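Local coordinates for glycosyl hydrolase family 2, TIM barrel domain protein (Faecalibacterium prausnitzii A2-165, PDB 6ED2) that is a gut bacterial beta-glucuronidase that probably releases glucuronic acid from glucuronide conjugates, at residues A[319-324]-A[350-355]; A[578-583]-A[597-602]. One frame throughout, in Å; residues are numbered along the deposited sequence.

Contact 1 of 2, residues A[319-324]-A[350-355]; sequences FGRHED and NCFRTS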
# COMPACT_ATOMS: atom_id res chain seq x y z
N PHE A 319 -6.99 14.68 20.85
CA PHE A 319 -6.06 14.87 19.76
C PHE A 319 -5.55 16.30 19.69
O PHE A 319 -6.24 17.25 20.07
CB PHE A 319 -6.71 14.55 18.39
CG PHE A 319 -7.33 13.20 18.32
CD1 PHE A 319 -6.56 12.09 18.00
CD2 PHE A 319 -8.69 13.05 18.57
CE1 PHE A 319 -7.14 10.83 17.93
CE2 PHE A 319 -9.29 11.78 18.52
CZ PHE A 319 -8.52 10.67 18.20
N GLY A 320 -4.33 16.44 19.18
CA GLY A 320 -4.01 17.59 18.38
C GLY A 320 -4.52 17.35 16.96
O GLY A 320 -4.35 16.27 16.40
N ARG A 321 -5.15 18.36 16.39
CA ARG A 321 -5.76 18.28 15.08
C ARG A 321 -5.03 19.17 14.08
O ARG A 321 -3.98 19.76 14.37
CB ARG A 321 -7.24 18.65 15.19
CG ARG A 321 -8.09 17.60 15.90
CD ARG A 321 -9.58 17.98 15.85
NE ARG A 321 -9.96 18.16 14.45
CZ ARG A 321 -10.42 17.19 13.68
NH1 ARG A 321 -10.61 15.97 14.19
NH2 ARG A 321 -10.69 17.43 12.40
N HIS A 322 -5.60 19.25 12.89
CA HIS A 322 -5.23 20.23 11.89
C HIS A 322 -6.48 20.51 11.06
O HIS A 322 -7.37 19.66 10.96
CB HIS A 322 -4.08 19.76 10.98
CG HIS A 322 -2.74 20.36 11.33
ND1 HIS A 322 -2.50 21.72 11.33
CD2 HIS A 322 -1.57 19.77 11.68
CE1 HIS A 322 -1.25 21.94 11.68
NE2 HIS A 322 -0.66 20.78 11.90
N GLU A 323 -6.55 21.70 10.50
CA GLU A 323 -7.52 21.96 9.43
C GLU A 323 -6.80 21.54 8.15
O GLU A 323 -6.04 22.31 7.56
CB GLU A 323 -7.97 23.41 9.42
CG GLU A 323 -8.95 23.75 10.53
CD GLU A 323 -9.44 25.19 10.42
OE1 GLU A 323 -8.58 26.12 10.42
OE2 GLU A 323 -10.67 25.40 10.31
N ASP A 324 -7.02 20.29 7.75
CA ASP A 324 -6.24 19.70 6.68
C ASP A 324 -7.04 18.54 6.10
O ASP A 324 -7.60 17.74 6.85
CB ASP A 324 -4.88 19.21 7.22
CG ASP A 324 -4.12 18.34 6.22
OD1 ASP A 324 -3.15 18.84 5.61
OD2 ASP A 324 -4.48 17.15 6.06
N ASN A 350 -12.65 13.02 24.28
CA ASN A 350 -13.51 14.07 24.80
C ASN A 350 -12.91 15.46 24.59
O ASN A 350 -13.49 16.45 25.06
CB ASN A 350 -13.84 13.84 26.28
CG ASN A 350 -12.59 13.85 27.18
OD1 ASN A 350 -11.56 14.44 26.84
ND2 ASN A 350 -12.69 13.20 28.34
N CYS A 351 -11.80 15.57 23.87
CA CYS A 351 -11.06 16.83 23.89
C CYS A 351 -10.15 16.92 22.68
O CYS A 351 -9.59 15.92 22.24
CB CYS A 351 -10.22 16.94 25.18
SG CYS A 351 -9.26 18.48 25.30
N PHE A 352 -9.99 18.13 22.15
CA PHE A 352 -8.90 18.35 21.20
C PHE A 352 -8.38 19.78 21.31
O PHE A 352 -9.06 20.68 21.79
CB PHE A 352 -9.31 18.06 19.73
CG PHE A 352 -10.46 18.90 19.22
CD1 PHE A 352 -10.24 20.13 18.62
CD2 PHE A 352 -11.77 18.43 19.29
CE1 PHE A 352 -11.31 20.88 18.12
CE2 PHE A 352 -12.84 19.17 18.80
CZ PHE A 352 -12.60 20.41 18.22
N ARG A 353 -7.16 19.96 20.81
CA ARG A 353 -6.50 21.25 20.77
C ARG A 353 -6.51 21.75 19.33
O ARG A 353 -6.31 20.97 18.40
CB ARG A 353 -5.06 21.13 21.29
CG ARG A 353 -4.17 22.37 21.09
CD ARG A 353 -2.78 22.23 21.76
NE ARG A 353 -2.01 21.11 21.21
CZ ARG A 353 -0.91 21.24 20.49
NH1 ARG A 353 -0.42 22.45 20.24
NH2 ARG A 353 -0.27 20.17 20.04
N THR A 354 -6.75 23.06 19.14
CA THR A 354 -6.77 23.61 17.78
C THR A 354 -5.35 23.97 17.34
O THR A 354 -5.00 25.11 17.05
CB THR A 354 -7.70 24.82 17.68
OG1 THR A 354 -7.08 25.98 18.23
CG2 THR A 354 -9.04 24.54 18.37
N SER A 355 -4.52 22.94 17.29
CA SER A 355 -3.16 23.11 16.78
C SER A 355 -3.22 23.39 15.29
O SER A 355 -3.96 22.73 14.58
CB SER A 355 -2.36 21.85 17.06
OG SER A 355 -3.18 20.70 16.88

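Contact 2 of 2, residues A[578-583]-A[597-602]; sequences LVWNFA and NKKGIF. With FMT (formic acid), chain G.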
# COMPACT_ATOMS: atom_id res chain seq x y z
N LEU A 578 -3.40 14.13 24.82
CA LEU A 578 -3.85 14.50 23.49
C LEU A 578 -2.73 14.07 22.56
O LEU A 578 -1.62 14.60 22.65
CB LEU A 578 -4.16 15.99 23.37
CG LEU A 578 -5.12 16.58 24.40
CD1 LEU A 578 -5.36 18.05 24.09
CD2 LEU A 578 -6.44 15.85 24.48
N VAL A 579 -3.01 13.08 21.72
CA VAL A 579 -1.97 12.45 20.92
C VAL A 579 -1.82 13.23 19.63
O VAL A 579 -2.76 13.87 19.16
CB VAL A 579 -2.29 10.95 20.68
CG1 VAL A 579 -3.49 10.79 19.74
CG2 VAL A 579 -1.07 10.19 20.16
N TRP A 580 -0.61 13.21 19.07
CA TRP A 580 -0.35 13.78 17.75
C TRP A 580 -0.36 12.65 16.72
O TRP A 580 0.44 11.72 16.82
CB TRP A 580 1.00 14.47 17.74
CG TRP A 580 1.22 15.42 16.62
CD1 TRP A 580 2.11 15.30 15.60
CD2 TRP A 580 0.57 16.68 16.44
NE1 TRP A 580 2.05 16.40 14.79
CE2 TRP A 580 1.10 17.26 15.28
CE3 TRP A 580 -0.43 17.36 17.14
CZ2 TRP A 580 0.68 18.50 14.80
CZ3 TRP A 580 -0.86 18.58 16.66
CH2 TRP A 580 -0.30 19.14 15.50
N ASN A 581 -1.25 12.72 15.73
CA ASN A 581 -2.24 13.75 15.46
C ASN A 581 -3.52 12.98 15.10
O ASN A 581 -3.45 11.77 14.82
CB ASN A 581 -1.76 14.62 14.29
CG ASN A 581 -2.74 15.73 13.88
OD1 ASN A 581 -3.76 15.49 13.22
ND2 ASN A 581 -2.37 16.98 14.18
N PHE A 582 -4.69 13.64 15.11
CA PHE A 582 -5.92 12.97 14.68
C PHE A 582 -5.76 12.26 13.33
O PHE A 582 -6.17 11.11 13.17
CB PHE A 582 -7.06 14.00 14.62
CG PHE A 582 -8.35 13.46 14.03
CD1 PHE A 582 -9.19 12.66 14.78
CD2 PHE A 582 -8.70 13.75 12.72
CE1 PHE A 582 -10.36 12.15 14.25
CE2 PHE A 582 -9.88 13.26 12.17
CZ PHE A 582 -10.71 12.46 12.94
N ALA A 583 -5.14 12.92 12.35
CA ALA A 583 -5.06 12.34 11.02
C ALA A 583 -3.78 12.77 10.33
O ALA A 583 -3.25 13.85 10.60
CB ALA A 583 -6.30 12.73 10.18
N ASN A 597 2.98 14.34 7.12
CA ASN A 597 3.19 13.78 8.45
C ASN A 597 2.33 12.54 8.60
O ASN A 597 1.14 12.58 8.26
CB ASN A 597 2.82 14.83 9.51
CG ASN A 597 3.16 14.40 10.93
OD1 ASN A 597 2.66 13.38 11.42
ND2 ASN A 597 3.97 15.19 11.62
N LYS A 598 2.91 11.46 9.10
CA LYS A 598 2.23 10.17 9.14
C LYS A 598 2.01 9.68 10.57
O LYS A 598 1.95 8.47 10.82
CB LYS A 598 3.00 9.13 8.32
CG LYS A 598 2.88 9.37 6.81
CD LYS A 598 1.41 9.27 6.38
CE LYS A 598 1.25 9.09 4.86
NZ LYS A 598 1.50 10.34 4.09
N LYS A 599 1.88 10.60 11.51
CA LYS A 599 1.54 10.25 12.88
C LYS A 599 0.03 10.19 13.11
O LYS A 599 -0.42 10.06 14.25
CB LYS A 599 2.20 11.24 13.85
CG LYS A 599 3.75 11.30 13.73
CD LYS A 599 4.38 11.83 15.03
CE LYS A 599 5.93 11.85 14.99
NZ LYS A 599 6.54 12.73 13.94
N GLY A 600 -0.77 10.26 12.04
CA GLY A 600 -2.21 10.22 12.20
C GLY A 600 -2.66 8.96 12.92
O GLY A 600 -2.11 7.88 12.72
N ILE A 601 -3.64 9.13 13.80
CA ILE A 601 -4.37 7.97 14.32
C ILE A 601 -5.34 7.46 13.25
O ILE A 601 -5.64 6.25 13.19
CB ILE A 601 -5.08 8.35 15.63
CG1 ILE A 601 -4.05 8.80 16.68
CG2 ILE A 601 -5.90 7.17 16.17
CD1 ILE A 601 -2.87 7.81 16.86
N PHE A 602 -5.85 8.36 12.40
CA PHE A 602 -6.60 8.03 11.20
C PHE A 602 -5.80 8.47 9.98
O PHE A 602 -4.93 9.35 10.08
CB PHE A 602 -7.97 8.70 11.20
CG PHE A 602 -8.80 8.35 12.41
CD1 PHE A 602 -9.67 7.27 12.38
CD2 PHE A 602 -8.68 9.09 13.58
CE1 PHE A 602 -10.42 6.93 13.47
CE2 PHE A 602 -9.42 8.76 14.70
CZ PHE A 602 -10.29 7.67 14.66
C FMT G . 5.95 15.79 14.87
O1 FMT G . 5.05 15.08 14.40
O2 FMT G . 6.62 16.56 14.18

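Contact 1 of 2, residues A[319-324]-A[350-355]
The S355 hydroxyl donates to the R321 carbonyl, OG to O at 2.8 Å, coming from a point tilted out of the carbonyl plane. A chi1 of 37° puts OG between the S355 backbone N and carbonyl carbon, turned to R321. Ahead of it, backbone bonds join two parallel strands: R353 N donates to F319 O at 3.0 Å, F319 N reaches C351 O at 3.2 Å, and R321 N makes a weak bond to R353 O at 3.5 Å. Past the strand, T354 centres an inverse gamma turn. With an alanine here in place of S355, R321 O would probably lose its hydroxyl partner, leaving the backbone beyond G320 less firmly tied. The strands belong to a beta-alpha-beta unit of the TIM barrel, linked through helix 334-347. F319 and F352 share the face that meets this helix, both touching M344; R353 points to the other face, its guanidinium salt-bridged to E377 and E535. S355 CB lies 3.7 Å above the centre of that guanidinium plane. Over one face of the F352 ring, offset toward the rim, lies R321 CD, 3.6 Å from F352 CD1. R321 then bends at chi3 (56°), carrying its guanidinium on to a salt bridge with D340, too far above the ring for more than a weak cation-pi attraction.

Contact 2 of 2, residues A[578-583]-A[597-602]
F582 holds CG anti to its backbone N (chi1 173°), while F602 sets CG beside its own N (chi1 -56°), and these two torsions bring the rings together. F602 CE2 comes within 3.5 Å of F582 CE1, and F602 CD2 lies over one face of F582, the two rings meeting obliquely with planes 41° apart. The backbones are joined next to the rings: F602 N donates to F582 O at 2.9 Å and I601 N to N581 O at 2.8 Å. N581 N, just after a cis peptide bond, reaches K599 O at 3.2 Å. N581 OD1 accepts from A583 N in an Asx turn, and this bond, in the carbonyl plane and on a lone pair of OD1, fixes the rotation of the N581 amide. G600 passes so close to the A583 backbone that a CB there would clash. V579 and I601 meet tip to tip, CG1 to CG1 at 3.7 Å, where I601 also packs on helix 610-621. At the W580 end of the contact, formate O1 is gripped twice, by K599 NZ at 2.8 Å and by N597 ND2 at 3.0 Å, and lies at the edge of the W580 ring. K599 also forms a salt bridge with D539, and N597 OD1 closes a second Asx turn onto K599 N. N597 and K599 match the N-x-K motif of beta-glucuronidases, and the formate probably marks where a glucuronate carboxylate binds, beside the W580-N581 cis peptide familiar at the last barrel strand of such glycosidases.

Overall arrangement
Contacts 1 and 2 lie with their centres about 9 Å apart in one barrel, where strand 312-320 sits between strands 351-353 and 574-580. G320 bonds to both neighbours: its N lies 3.0 Å from V579 O and its O 2.9 Å from F582 N, both probable hydrogen bonds. F319 packs against V579, I601 and F602, and forms an edge-to-face pair with F582. On the opposite sheet face R353 touches W580; S355, just past the strand, brings OG within 3.2 Å of W580 CZ3. W580 also borders the formic acid held by contact 2. A bound magnesium ion lies about 3 Å from the nearest side-chain atoms of H322 and W580, distinct from the T239 and E241 site.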